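Local atomic coordinates of Sn-glycerol-3-phosphate ABC transporter substrate-binding protein UspB (Mycobacterium tuberculosis, PDB entry 4MFI), a protein that binds glycerophosphocholine as the substrate-binding subunit of an ABC transporter and probably delivers it to the membrane-bound part for uptake. Residues F41-P46 against V97-D102; W104-A109 against Y139-R144; L114-D119 against R144-P149; D118-Q123 against R319-L324. All coordinates share one frame; numbering follows the deposited sequence.

Interaction 1 (F41-P46 against V97-D102); sequences FWSSHP and VVLLDD
Trp42 and Val98 sit side by side on two parallel strands, and the backbone on both sides of that pair stitches the strands together. Trp42 N donates to Val97 O at 2.9 Å, and Leu99 N donates to Trp42 O at 3.1 Å. The packing is close beside Phe41 and round Leu99: with CG anti to the backbone N (chi1 174°), the phenylalanine ring crosses Val97 obliquely, CD1 lying 3.7 Å from Val97 CG1, while Val97 O sits at the ring edge. Further along, Leu99 CD2 touches Pro46 CD at 3.7 Å and also Ser44 OG. Beyond Ser43 segment 41-46 leaves the sheet in an ST turn, His45 N donating to Ser43 OG at 2.9 Å; Glu53 binds both Ser43 OG and His45 ND1. The contact loosens here: His45 points away and is partly exposed, and the strands part. Strand 69-73 flanks the other edge of strand 39-43, giving the parallel beta-alpha-beta order of a periplasmic-binding-protein alpha/beta domain.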
loop_
_atom_site.group_PDB
_atom_site.type_symbol
_atom_site.label_atom_id
_atom_site.label_comp_id
_atom_site.label_asym_id
_atom_site.label_seq_id
_atom_site.Cartn_x
_atom_site.Cartn_y
_atom_site.Cartn_z
ATOM N N PHE A 41 12.303 2.833 18.895
ATOM C CA PHE A 41 11.612 2.870 17.609
ATOM C C PHE A 41 12.051 1.659 16.792
ATOM O O PHE A 41 13.199 1.580 16.342
ATOM C CB PHE A 41 11.941 4.186 16.886
ATOM C CG PHE A 41 11.406 4.280 15.481
ATOM C CD1 PHE A 41 10.288 3.552 15.082
ATOM C CD2 PHE A 41 12.034 5.099 14.553
ATOM C CE1 PHE A 41 9.811 3.638 13.780
ATOM C CE2 PHE A 41 11.558 5.198 13.250
ATOM C CZ PHE A 41 10.444 4.468 12.865
ATOM N N TRP A 42 11.134 0.710 16.625
ATOM C CA TRP A 42 11.402 -0.510 15.869
ATOM C C TRP A 42 10.987 -0.350 14.417
ATOM O O TRP A 42 9.797 -0.225 14.107
ATOM C CB TRP A 42 10.650 -1.694 16.472
ATOM C CG TRP A 42 11.209 -2.188 17.771
ATOM C CD1 TRP A 42 12.084 -1.538 18.600
ATOM C CD2 TRP A 42 10.934 -3.449 18.389
ATOM N NE1 TRP A 42 12.364 -2.320 19.696
ATOM C CE2 TRP A 42 11.670 -3.498 19.591
ATOM C CE3 TRP A 42 10.134 -4.542 18.043
ATOM C CZ2 TRP A 42 11.623 -4.597 20.451
ATOM C CZ3 TRP A 42 10.091 -5.632 18.898
ATOM C CH2 TRP A 42 10.831 -5.652 20.084
ATOM N N SER A 43 11.973 -0.358 13.528
ATOM C CA SER A 43 11.733 -0.178 12.102
ATOM C C SER A 43 12.475 -1.227 11.277
ATOM O O SER A 43 13.501 -1.762 11.706
ATOM C CB SER A 43 12.188 1.220 11.677
ATOM O OG SER A 43 12.007 1.415 10.285
ATOM N N SER A 44 11.945 -1.519 10.094
ATOM C CA SER A 44 12.644 -2.353 9.125
ATOM C C SER A 44 13.398 -1.485 8.120
ATOM O O SER A 44 14.005 -1.996 7.179
ATOM C CB SER A 44 11.654 -3.251 8.387
ATOM O OG SER A 44 10.611 -2.473 7.827
ATOM N N HIS A 45 13.361 -0.172 8.334
ATOM C CA HIS A 45 14.012 0.780 7.435
ATOM C C HIS A 45 13.548 0.593 5.990
ATOM O O HIS A 45 14.374 0.376 5.098
ATOM C CB HIS A 45 15.542 0.644 7.497
ATOM C CG HIS A 45 16.088 0.455 8.881
ATOM N ND1 HIS A 45 15.815 1.321 9.918
ATOM C CD2 HIS A 45 16.904 -0.498 9.392
ATOM C CE1 HIS A 45 16.432 0.905 11.011
ATOM N NE2 HIS A 45 17.103 -0.194 10.719
ATOM N N PRO A 46 12.232 0.682 5.749
ATOM C CA PRO A 46 11.715 0.376 4.410
ATOM C C PRO A 46 12.286 1.316 3.353
ATOM O O PRO A 46 12.474 2.508 3.615
ATOM C CB PRO A 46 10.205 0.582 4.560
ATOM C CG PRO A 46 10.075 1.576 5.680
ATOM C CD PRO A 46 11.182 1.209 6.640
ATOM N N VAL A 97 7.462 2.657 19.735
ATOM C CA VAL A 97 6.925 2.975 18.412
ATOM C C VAL A 97 7.295 1.817 17.506
ATOM O O VAL A 97 8.464 1.430 17.439
ATOM C CB VAL A 97 7.525 4.289 17.859
ATOM C CG1 VAL A 97 7.034 4.553 16.439
ATOM C CG2 VAL A 97 7.178 5.460 18.774
ATOM N N VAL A 98 6.306 1.238 16.835
ATOM C CA VAL A 98 6.556 0.069 15.997
ATOM C C VAL A 98 5.937 0.220 14.608
ATOM O O VAL A 98 4.805 0.695 14.459
ATOM C CB VAL A 98 6.094 -1.254 16.684
ATOM C CG1 VAL A 98 4.586 -1.240 16.955
ATOM C CG2 VAL A 98 6.494 -2.467 15.861
ATOM N N LEU A 99 6.700 -0.172 13.591
ATOM C CA LEU A 99 6.263 -0.089 12.202
ATOM C C LEU A 99 5.462 -1.338 11.808
ATOM O O LEU A 99 6.005 -2.446 11.754
ATOM C CB LEU A 99 7.486 0.057 11.299
ATOM C CG LEU A 99 7.246 0.270 9.805
ATOM C CD1 LEU A 99 6.498 1.579 9.582
ATOM C CD2 LEU A 99 8.564 0.283 9.049
ATOM N N LEU A 100 4.170 -1.157 11.541
ATOM C CA LEU A 100 3.275 -2.274 11.219
ATOM C C LEU A 100 2.635 -2.069 9.851
ATOM O O LEU A 100 2.151 -0.969 9.547
ATOM C CB LEU A 100 2.189 -2.405 12.288
ATOM C CG LEU A 100 2.688 -2.725 13.699
ATOM C CD1 LEU A 100 1.529 -2.743 14.689
ATOM C CD2 LEU A 100 3.420 -4.066 13.711
ATOM N N ASP A 101 2.626 -3.116 9.025
ATOM C CA ASP A 101 2.097 -2.958 7.667
ATOM C C ASP A 101 0.572 -3.008 7.592
ATOM O O ASP A 101 -0.119 -3.096 8.618
ATOM C CB ASP A 101 2.784 -3.874 6.626
ATOM C CG ASP A 101 2.301 -5.323 6.647
ATOM O OD1 ASP A 101 1.319 -5.672 7.326
ATOM O OD2 ASP A 101 2.906 -6.137 5.923
ATOM N N ASP A 102 0.065 -2.953 6.367
ATOM C CA ASP A 102 -1.371 -2.884 6.110
ATOM C C ASP A 102 -2.176 -4.094 6.582
ATOM O O ASP A 102 -3.392 -3.999 6.721
ATOM C CB ASP A 102 -1.651 -2.581 4.623
ATOM C CG ASP A 102 -1.047 -3.601 3.658
ATOM O OD1 ASP A 102 -0.132 -4.360 4.033
ATOM O OD2 ASP A 102 -1.479 -3.617 2.481
#

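Interaction 2 (W104-A109 against Y139-R144); sequences WWFHFA and YEFNGR
The indole of Trp105 is covered on both faces: CB of the next residue, Phe106, lies over one, and Tyr139 lies over the other. Tyr139 presents its ring edge to the five-membered ring in an edge-to-face pair, centroids 5.0 Å apart and planes at 69°, with Tyr139 CD1 3.6 Å from Trp105 CD1. The backbone of the same tyrosine continues over the six-membered ring, where Tyr139 CA makes a CH-pi contact 4.0 Å from the centroid. At the far rim of the indole, Trp105 CH2 runs up to Phe141 CB at 4.2 Å. A second edge-to-face pair follows with its planes at 80°: Phe106 CE1 points at the centre of the Phe141 ring, 3.9 Å from Phe141 CG, while Asn142 OD1 lies over the ring's opposite face. Phe106 reaches this position with CG anti to the backbone N (chi1 -179°). No hydrogen bond crosses the contact; aromatic carbon does the work. Phe141 opens a type I' turn to Arg144, and Gly143 N in that turn donates to Glu140 OE1 at 2.7 Å. Helix 104-110 thus rests on the hairpin made by strand 140-141 and the start of strand 144-160. Phe387 meets the rings of both Trp105 and Phe106, and Leu100 of strand 97-101 packs against Trp105.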
loop_
_atom_site.group_PDB
_atom_site.type_symbol
_atom_site.label_atom_id
_atom_site.label_comp_id
_atom_site.label_asym_id
_atom_site.label_seq_id
_atom_site.Cartn_x
_atom_site.Cartn_y
_atom_site.Cartn_z
ATOM N N TRP A 104 -0.690 -6.395 9.199
ATOM C CA TRP A 104 -0.318 -6.715 10.568
ATOM C C TRP A 104 -0.924 -5.781 11.613
ATOM O O TRP A 104 -1.156 -6.205 12.745
ATOM C CB TRP A 104 1.199 -6.749 10.719
ATOM C CG TRP A 104 1.847 -8.011 10.218
ATOM C CD1 TRP A 104 2.611 -8.158 9.089
ATOM C CD2 TRP A 104 1.799 -9.302 10.836
ATOM N NE1 TRP A 104 3.039 -9.463 8.973
ATOM C CE2 TRP A 104 2.560 -10.183 10.035
ATOM C CE3 TRP A 104 1.194 -9.799 11.994
ATOM C CZ2 TRP A 104 2.727 -11.527 10.356
ATOM C CZ3 TRP A 104 1.361 -11.134 12.315
ATOM C CH2 TRP A 104 2.118 -11.986 11.494
ATOM N N TRP A 105 -1.182 -4.523 11.267
ATOM C CA TRP A 105 -1.671 -3.609 12.301
ATOM C C TRP A 105 -2.996 -4.095 12.896
ATOM O O TRP A 105 -3.170 -4.059 14.117
ATOM C CB TRP A 105 -1.741 -2.148 11.823
ATOM C CG TRP A 105 -2.966 -1.800 11.021
ATOM C CD1 TRP A 105 -3.046 -1.685 9.662
ATOM C CD2 TRP A 105 -4.278 -1.504 11.528
ATOM N NE1 TRP A 105 -4.324 -1.343 9.294
ATOM C CE2 TRP A 105 -5.101 -1.226 10.418
ATOM C CE3 TRP A 105 -4.834 -1.449 12.813
ATOM C CZ2 TRP A 105 -6.453 -0.906 10.548
ATOM C CZ3 TRP A 105 -6.185 -1.128 12.946
ATOM C CH2 TRP A 105 -6.978 -0.860 11.817
ATOM N N PHE A 106 -3.907 -4.586 12.053
ATOM C CA PHE A 106 -5.210 -5.016 12.564
ATOM C C PHE A 106 -5.073 -6.288 13.387
ATOM O O PHE A 106 -5.764 -6.455 14.391
ATOM C CB PHE A 106 -6.231 -5.218 11.444
ATOM C CG PHE A 106 -7.593 -5.642 11.937
ATOM C CD1 PHE A 106 -8.494 -4.703 12.415
ATOM C CD2 PHE A 106 -7.969 -6.980 11.926
ATOM C CE1 PHE A 106 -9.750 -5.087 12.873
ATOM C CE2 PHE A 106 -9.220 -7.369 12.386
ATOM C CZ PHE A 106 -10.111 -6.422 12.861
ATOM N N HIS A 107 -4.195 -7.192 12.957
ATOM C CA HIS A 107 -3.922 -8.392 13.735
ATOM C C HIS A 107 -3.591 -8.038 15.183
ATOM O O HIS A 107 -4.135 -8.619 16.130
ATOM C CB HIS A 107 -2.774 -9.179 13.121
ATOM C CG HIS A 107 -2.278 -10.273 13.999
ATOM N ND1 HIS A 107 -2.905 -11.498 14.089
ATOM C CD2 HIS A 107 -1.233 -10.317 14.861
ATOM C CE1 HIS A 107 -2.255 -12.256 14.954
ATOM N NE2 HIS A 107 -1.241 -11.561 15.441
ATOM N N PHE A 108 -2.709 -7.064 15.361
ATOM C CA PHE A 108 -2.345 -6.646 16.708
ATOM C C PHE A 108 -3.416 -5.798 17.400
ATOM O O PHE A 108 -3.645 -5.959 18.598
ATOM C CB PHE A 108 -0.988 -5.941 16.693
ATOM C CG PHE A 108 0.153 -6.865 16.385
ATOM C CD1 PHE A 108 0.492 -7.881 17.269
ATOM C CD2 PHE A 108 0.874 -6.740 15.206
ATOM C CE1 PHE A 108 1.543 -8.744 16.995
ATOM C CE2 PHE A 108 1.929 -7.605 14.919
ATOM C CZ PHE A 108 2.260 -8.610 15.817
ATOM N N ALA A 109 -4.070 -4.904 16.660
ATOM C CA ALA A 109 -5.134 -4.086 17.241
ATOM C C ALA A 109 -6.260 -4.961 17.788
ATOM O O ALA A 109 -6.745 -4.741 18.902
ATOM C CB ALA A 109 -5.681 -3.104 16.222
ATOM N N TYR A 139 -6.138 3.138 9.078
ATOM C CA TYR A 139 -5.912 2.580 10.418
ATOM C C TYR A 139 -7.102 2.734 11.341
ATOM O O TYR A 139 -6.978 2.586 12.560
ATOM C CB TYR A 139 -4.662 3.192 11.064
ATOM C CG TYR A 139 -3.470 3.125 10.145
ATOM C CD1 TYR A 139 -2.829 1.916 9.887
ATOM C CD2 TYR A 139 -2.997 4.265 9.508
ATOM C CE1 TYR A 139 -1.746 1.852 9.022
ATOM C CE2 TYR A 139 -1.918 4.212 8.654
ATOM C CZ TYR A 139 -1.294 3.008 8.411
ATOM O OH TYR A 139 -0.219 2.971 7.548
ATOM N N GLU A 140 -8.255 3.045 10.760
ATOM C CA GLU A 140 -9.468 3.245 11.534
ATOM C C GLU A 140 -10.265 1.954 11.609
ATOM O O GLU A 140 -10.434 1.243 10.612
ATOM C CB GLU A 140 -10.318 4.366 10.922
ATOM C CG GLU A 140 -11.568 4.706 11.719
ATOM C CD GLU A 140 -12.833 4.120 11.108
ATOM O OE1 GLU A 140 -13.791 3.835 11.860
ATOM O OE2 GLU A 140 -12.875 3.953 9.870
ATOM N N PHE A 141 -10.724 1.634 12.807
ATOM C CA PHE A 141 -11.666 0.551 12.972
ATOM C C PHE A 141 -12.622 0.883 14.094
ATOM O O PHE A 141 -12.195 1.217 15.209
ATOM C CB PHE A 141 -10.964 -0.763 13.259
ATOM C CG PHE A 141 -11.906 -1.917 13.360
ATOM C CD1 PHE A 141 -12.591 -2.364 12.239
ATOM C CD2 PHE A 141 -12.130 -2.539 14.572
ATOM C CE1 PHE A 141 -13.477 -3.421 12.326
ATOM C CE2 PHE A 141 -13.011 -3.600 14.673
ATOM C CZ PHE A 141 -13.689 -4.043 13.548
ATOM N N ASN A 142 -13.917 0.792 13.796
ATOM C CA ASN A 142 -14.957 1.117 14.766
ATOM C C ASN A 142 -14.794 2.524 15.346
ATOM O O ASN A 142 -15.081 2.753 16.522
ATOM C CB ASN A 142 -14.975 0.093 15.909
ATOM C CG ASN A 142 -15.646 -1.219 15.525
ATOM O OD1 ASN A 142 -16.008 -1.444 14.365
ATOM N ND2 ASN A 142 -15.809 -2.100 16.509
ATOM N N GLY A 143 -14.306 3.454 14.529
ATOM C CA GLY A 143 -14.194 4.843 14.941
ATOM C C GLY A 143 -12.933 5.185 15.712
ATOM O O GLY A 143 -12.794 6.305 16.204
ATOM N N ARG A 144 -12.015 4.228 15.820
ATOM C CA ARG A 144 -10.760 4.450 16.526
ATOM C C ARG A 144 -9.583 4.207 15.604
ATOM O O ARG A 144 -9.630 3.313 14.755
ATOM C CB ARG A 144 -10.662 3.516 17.731
ATOM C CG ARG A 144 -11.844 3.653 18.672
ATOM C CD ARG A 144 -11.668 2.843 19.936
ATOM N NE ARG A 144 -12.783 3.073 20.851
ATOM C CZ ARG A 144 -13.925 2.394 20.827
ATOM N NH1 ARG A 144 -14.107 1.422 19.940
ATOM N NH2 ARG A 144 -14.885 2.681 21.698
#

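Interaction 3 (L114-D119 against R144-P149); sequences LTALDD and RHYAVP
Asp118 and His145 cross at about a right angle, carboxylate and imidazole planes 48° apart, and the aspartate grips the histidine twice. Asp118 OD1 accepts from His145 N through its syn lone pair at 2.8 Å, while OD2 accepts from the ring at ND1, also at 2.8 Å. Asp118 OD2 lies close to the imidazole plane although the carboxylate is turned from it; the ND1 bond helps to hold the rotation of the ring, while the backbone bond anchors the carboxylate. Proximity to the carboxylate would probably favour a protonated imidazole. Backbone answers in the other direction: Leu117 N donates to His145 O at 2.8 Å, at an N-H...O angle of 166°. Tyr146 swings its ring to the other flank, where CE1 touches Ala116 CB at 3.8 Å and CD1 approaches Leu114 CB. Leu117 points toward segment 144-149, its CD1 reaching Val148 CG2 at 4.0 Å. A water bridges the two segments, lying 2.8 Å from Thr115 O and 2.7 Å from Tyr146 O. The segment entering helix 118-124 therefore lies across the start of strand 144-160, the two running about 100° apart. Trp105 and Ala109 of helix 104-110 pack on Tyr146, Phe121 of helix 118-124 touches His145 and Val148, and Leu136 of helix 133-137 also borders His145.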
loop_
_atom_site.group_PDB
_atom_site.type_symbol
_atom_site.label_atom_id
_atom_site.label_comp_id
_atom_site.label_asym_id
_atom_site.label_seq_id
_atom_site.Cartn_x
_atom_site.Cartn_y
_atom_site.Cartn_z
ATOM N N LEU A 114 -2.437 -2.813 20.941
ATOM C CA LEU A 114 -2.126 -1.473 20.447
ATOM C C LEU A 114 -2.995 -0.399 21.103
ATOM O O LEU A 114 -4.152 -0.638 21.451
ATOM C CB LEU A 114 -2.305 -1.391 18.934
ATOM C CG LEU A 114 -1.470 -2.322 18.057
ATOM C CD1 LEU A 114 -1.773 -2.017 16.595
ATOM C CD2 LEU A 114 0.013 -2.187 18.347
ATOM N N THR A 115 -2.439 0.798 21.237
ATOM C CA THR A 115 -3.173 1.929 21.793
ATOM C C THR A 115 -4.077 2.561 20.742
ATOM O O THR A 115 -3.620 2.875 19.641
ATOM C CB THR A 115 -2.189 3.011 22.284
ATOM O OG1 THR A 115 -1.273 2.435 23.224
ATOM C CG2 THR A 115 -2.927 4.170 22.943
ATOM N N ALA A 116 -5.354 2.743 21.072
ATOM C CA ALA A 116 -6.233 3.575 20.255
ATOM C C ALA A 116 -5.787 5.021 20.450
ATOM O O ALA A 116 -5.693 5.503 21.583
ATOM C CB ALA A 116 -7.691 3.393 20.667
ATOM N N LEU A 117 -5.507 5.708 19.346
ATOM C CA LEU A 117 -4.752 6.964 19.383
ATOM C C LEU A 117 -5.572 8.244 19.483
ATOM O O LEU A 117 -5.006 9.317 19.692
ATOM C CB LEU A 117 -3.855 7.071 18.145
ATOM C CG LEU A 117 -2.792 5.985 17.997
ATOM C CD1 LEU A 117 -2.015 6.155 16.703
ATOM C CD2 LEU A 117 -1.856 6.005 19.195
ATOM N N ASP A 118 -6.887 8.150 19.334
ATOM C CA ASP A 118 -7.701 9.356 19.162
ATOM C C ASP A 118 -7.647 10.352 20.319
ATOM O O ASP A 118 -7.539 11.563 20.096
ATOM C CB ASP A 118 -9.140 8.966 18.855
ATOM C CG ASP A 118 -9.226 8.016 17.689
ATOM O OD1 ASP A 118 -8.969 6.811 17.899
ATOM O OD2 ASP A 118 -9.507 8.474 16.556
ATOM N N ASP A 119 -7.711 9.851 21.547
ATOM C CA ASP A 119 -7.619 10.729 22.706
ATOM C C ASP A 119 -6.258 11.414 22.745
ATOM O O ASP A 119 -6.170 12.621 22.975
ATOM C CB ASP A 119 -7.863 9.950 24.000
ATOM C CG ASP A 119 -9.327 9.616 24.211
ATOM O OD1 ASP A 119 -10.174 10.186 23.491
ATOM O OD2 ASP A 119 -9.631 8.794 25.103
ATOM N N ARG A 144 -12.015 4.228 15.820
ATOM C CA ARG A 144 -10.760 4.450 16.526
ATOM C C ARG A 144 -9.583 4.207 15.604
ATOM O O ARG A 144 -9.630 3.313 14.755
ATOM C CB ARG A 144 -10.662 3.516 17.731
ATOM C CG ARG A 144 -11.844 3.653 18.672
ATOM C CD ARG A 144 -11.668 2.843 19.936
ATOM N NE ARG A 144 -12.783 3.073 20.851
ATOM C CZ ARG A 144 -13.925 2.394 20.827
ATOM N NH1 ARG A 144 -14.107 1.422 19.940
ATOM N NH2 ARG A 144 -14.885 2.681 21.698
ATOM N N HIS A 145 -8.524 4.999 15.773
ATOM C CA HIS A 145 -7.327 4.874 14.939
ATOM C C HIS A 145 -6.210 4.205 15.720
ATOM O O HIS A 145 -5.982 4.534 16.881
ATOM C CB HIS A 145 -6.846 6.242 14.446
ATOM C CG HIS A 145 -7.785 6.914 13.495
ATOM N ND1 HIS A 145 -8.882 7.632 13.917
ATOM C CD2 HIS A 145 -7.788 6.983 12.142
ATOM C CE1 HIS A 145 -9.523 8.113 12.866
ATOM N NE2 HIS A 145 -8.877 7.736 11.776
ATOM N N TYR A 146 -5.501 3.282 15.076
ATOM C CA TYR A 146 -4.471 2.498 15.753
ATOM C C TYR A 146 -3.054 2.699 15.230
ATOM O O TYR A 146 -2.119 2.102 15.747
ATOM C CB TYR A 146 -4.841 1.010 15.737
ATOM C CG TYR A 146 -6.052 0.722 16.582
ATOM C CD1 TYR A 146 -5.925 0.438 17.938
ATOM C CD2 TYR A 146 -7.334 0.789 16.041
ATOM C CE1 TYR A 146 -7.039 0.193 18.724
ATOM C CE2 TYR A 146 -8.451 0.549 16.819
ATOM C CZ TYR A 146 -8.300 0.247 18.158
ATOM O OH TYR A 146 -9.414 0.004 18.937
ATOM N N ALA A 147 -2.894 3.534 14.210
ATOM C CA ALA A 147 -1.570 3.883 13.714
ATOM C C ALA A 147 -1.640 5.179 12.926
ATOM O O ALA A 147 -2.726 5.696 12.669
ATOM C CB ALA A 147 -0.994 2.758 12.845
ATOM N N VAL A 148 -0.470 5.695 12.557
ATOM C CA VAL A 148 -0.335 6.903 11.747
ATOM C C VAL A 148 0.465 6.512 10.496
ATOM O O VAL A 148 1.473 5.820 10.606
ATOM C CB VAL A 148 0.407 8.001 12.554
ATOM C CG1 VAL A 148 0.720 9.223 11.694
ATOM C CG2 VAL A 148 -0.397 8.404 13.786
ATOM N N PRO A 149 0.023 6.945 9.302
ATOM C CA PRO A 149 0.742 6.550 8.081
ATOM C C PRO A 149 2.181 7.061 8.063
ATOM O O PRO A 149 2.438 8.183 8.512
ATOM C CB PRO A 149 -0.065 7.225 6.967
ATOM C CG PRO A 149 -0.735 8.394 7.643
ATOM C CD PRO A 149 -1.090 7.865 9.011
HETATM O O HOH W 1 -1.233 2.323 18.285
#

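Interaction 4 (D118-Q123 against R319-L324); sequences DDLFGQ and RKVNAL
Leu120 and Leu324 carry most of this helix-helix crossing within the alpha/beta domain of a solute-binding protein, in which the axes of segments 118-123 and 319-324 approach to 10.4 Å at -70°. Leu324 extends CG anti to its backbone N (chi1 -178°), which sends CD2 against the backbone of the other helix, 3.4 Å from Leu120 O and 3.5 Å from Leu120 CB. Its other methyl, CD1, meets the edge of the Phe121 ring, 4.0 Å from CE1. Leu120 answers with both of its methyls: CD1 settles beside Lys320 CB, and CD2 touches Val321 CG2 at 3.7 Å. The lysine chain then leads away from the leucine, and NZ donates to Ala313 O. No hydrogen bond joins the two segments, so the interface rests on apolar contact. Val321 completes it on the more exposed flank, where the outstretched Gln123 crosses the valine at about a right angle and lays NE2 3.6 Å from Val321 CG2.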
loop_
_atom_site.group_PDB
_atom_site.type_symbol
_atom_site.label_atom_id
_atom_site.label_comp_id
_atom_site.label_asym_id
_atom_site.label_seq_id
_atom_site.Cartn_x
_atom_site.Cartn_y
_atom_site.Cartn_z
ATOM N N ASP A 118 -6.887 8.150 19.334
ATOM C CA ASP A 118 -7.701 9.356 19.162
ATOM C C ASP A 118 -7.647 10.352 20.319
ATOM O O ASP A 118 -7.539 11.563 20.096
ATOM C CB ASP A 118 -9.140 8.966 18.855
ATOM C CG ASP A 118 -9.226 8.016 17.689
ATOM O OD1 ASP A 118 -8.969 6.811 17.899
ATOM O OD2 ASP A 118 -9.507 8.474 16.556
ATOM N N ASP A 119 -7.711 9.851 21.547
ATOM C CA ASP A 119 -7.619 10.729 22.706
ATOM C C ASP A 119 -6.258 11.414 22.745
ATOM O O ASP A 119 -6.170 12.621 22.975
ATOM C CB ASP A 119 -7.863 9.950 24.000
ATOM C CG ASP A 119 -9.327 9.616 24.211
ATOM O OD1 ASP A 119 -10.174 10.186 23.491
ATOM O OD2 ASP A 119 -9.631 8.794 25.103
ATOM N N LEU A 120 -5.202 10.645 22.504
ATOM C CA LEU A 120 -3.851 11.203 22.450
ATOM C C LEU A 120 -3.671 12.230 21.326
ATOM O O LEU A 120 -3.003 13.247 21.527
ATOM C CB LEU A 120 -2.797 10.092 22.360
ATOM C CG LEU A 120 -2.527 9.286 23.630
ATOM C CD1 LEU A 120 -1.786 7.991 23.317
ATOM C CD2 LEU A 120 -1.724 10.115 24.611
ATOM N N PHE A 121 -4.258 11.968 20.155
ATOM C CA PHE A 121 -4.251 12.942 19.059
ATOM C C PHE A 121 -4.725 14.303 19.570
ATOM O O PHE A 121 -4.106 15.337 19.307
ATOM C CB PHE A 121 -5.204 12.515 17.931
ATOM C CG PHE A 121 -4.688 11.409 17.037
ATOM C CD1 PHE A 121 -3.340 11.079 16.978
ATOM C CD2 PHE A 121 -5.576 10.721 16.217
ATOM C CE1 PHE A 121 -2.892 10.070 16.128
ATOM C CE2 PHE A 121 -5.137 9.721 15.363
ATOM C CZ PHE A 121 -3.795 9.392 15.321
ATOM N N GLY A 122 -5.838 14.297 20.296
ATOM C CA GLY A 122 -6.447 15.528 20.758
ATOM C C GLY A 122 -5.697 16.163 21.912
ATOM O O GLY A 122 -5.754 17.372 22.097
ATOM N N GLN A 123 -4.996 15.345 22.691
ATOM C CA GLN A 123 -4.241 15.833 23.839
ATOM C C GLN A 123 -2.962 16.529 23.380
ATOM O O GLN A 123 -2.600 17.598 23.885
ATOM C CB GLN A 123 -3.905 14.666 24.776
ATOM C CG GLN A 123 -2.991 15.019 25.941
ATOM C CD GLN A 123 -2.689 13.820 26.827
ATOM O OE1 GLN A 123 -3.422 12.829 26.826
ATOM N NE2 GLN A 123 -1.602 13.907 27.587
ATOM N N ARG A 319 4.933 7.355 28.671
ATOM C CA ARG A 319 5.639 6.843 27.502
ATOM C C ARG A 319 4.775 6.881 26.245
ATOM O O ARG A 319 5.293 7.101 25.153
ATOM C CB ARG A 319 6.198 5.438 27.750
ATOM C CG ARG A 319 7.281 5.405 28.824
ATOM C CD ARG A 319 8.082 4.108 28.818
ATOM N NE ARG A 319 8.971 4.019 27.661
ATOM C CZ ARG A 319 10.208 4.507 27.629
ATOM N NH1 ARG A 319 10.716 5.123 28.696
ATOM N NH2 ARG A 319 10.943 4.380 26.533
ATOM N N LYS A 320 3.464 6.690 26.391
ATOM C CA LYS A 320 2.570 6.784 25.233
ATOM C C LYS A 320 2.547 8.197 24.658
ATOM O O LYS A 320 2.585 8.385 23.437
ATOM C CB LYS A 320 1.145 6.341 25.587
ATOM C CG LYS A 320 1.012 4.859 25.831
ATOM C CD LYS A 320 -0.429 4.467 26.083
ATOM C CE LYS A 320 -0.508 2.994 26.420
ATOM N NZ LYS A 320 -1.884 2.568 26.784
ATOM N N VAL A 321 2.475 9.191 25.541
ATOM C CA VAL A 321 2.504 10.579 25.110
ATOM C C VAL A 321 3.799 10.868 24.351
ATOM O O VAL A 321 3.766 11.458 23.273
ATOM C CB VAL A 321 2.345 11.531 26.306
ATOM C CG1 VAL A 321 2.618 12.970 25.896
ATOM C CG2 VAL A 321 0.944 11.398 26.877
ATOM N N ASN A 322 4.934 10.440 24.895
ATOM C CA ASN A 322 6.211 10.694 24.225
ATOM C C ASN A 322 6.310 9.984 22.881
ATOM O O ASN A 322 6.843 10.531 21.911
ATOM C CB ASN A 322 7.388 10.311 25.121
ATOM C CG ASN A 322 7.506 11.206 26.333
ATOM O OD1 ASN A 322 7.053 12.352 26.316
ATOM N ND2 ASN A 322 8.121 10.692 27.394
ATOM N N ALA A 323 5.789 8.765 22.831
ATOM C CA ALA A 323 5.769 8.000 21.593
ATOM C C ALA A 323 4.963 8.727 20.513
ATOM O O ALA A 323 5.387 8.795 19.351
ATOM C CB ALA A 323 5.218 6.606 21.845
ATOM N N LEU A 324 3.814 9.288 20.891
ATOM C CA LEU A 324 3.005 10.018 19.921
ATOM C C LEU A 324 3.665 11.325 19.486
ATOM O O LEU A 324 3.569 11.709 18.318
ATOM C CB LEU A 324 1.582 10.278 20.432
ATOM C CG LEU A 324 0.721 11.004 19.390
ATOM C CD1 LEU A 324 0.554 10.147 18.130
ATOM C CD2 LEU A 324 -0.624 11.423 19.931
#

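All four contacts belong to one alpha/beta domain of the binding protein, and three of them reach its mixed sheet. Interaction 1 comes first along the chain, pairing strands 39-43 and 97-101; helix 104-110 then follows directly into interaction 2. Interactions 2 and 3 alternate along the chain, share Arg144 and have centres about 8 Å apart, joining successive helices to the hairpin at the start of strand 144-160. Interactions 3 and 4 both use helix 118-124, centres about 9 Å apart, and the latter brings in helix 317-330 from far along the sequence. Leu100 packs on Phe108 and Leu114, and Val97 on Ala323, so elements distant in sequence are tied into one lobe, consistent with its acting as a unit.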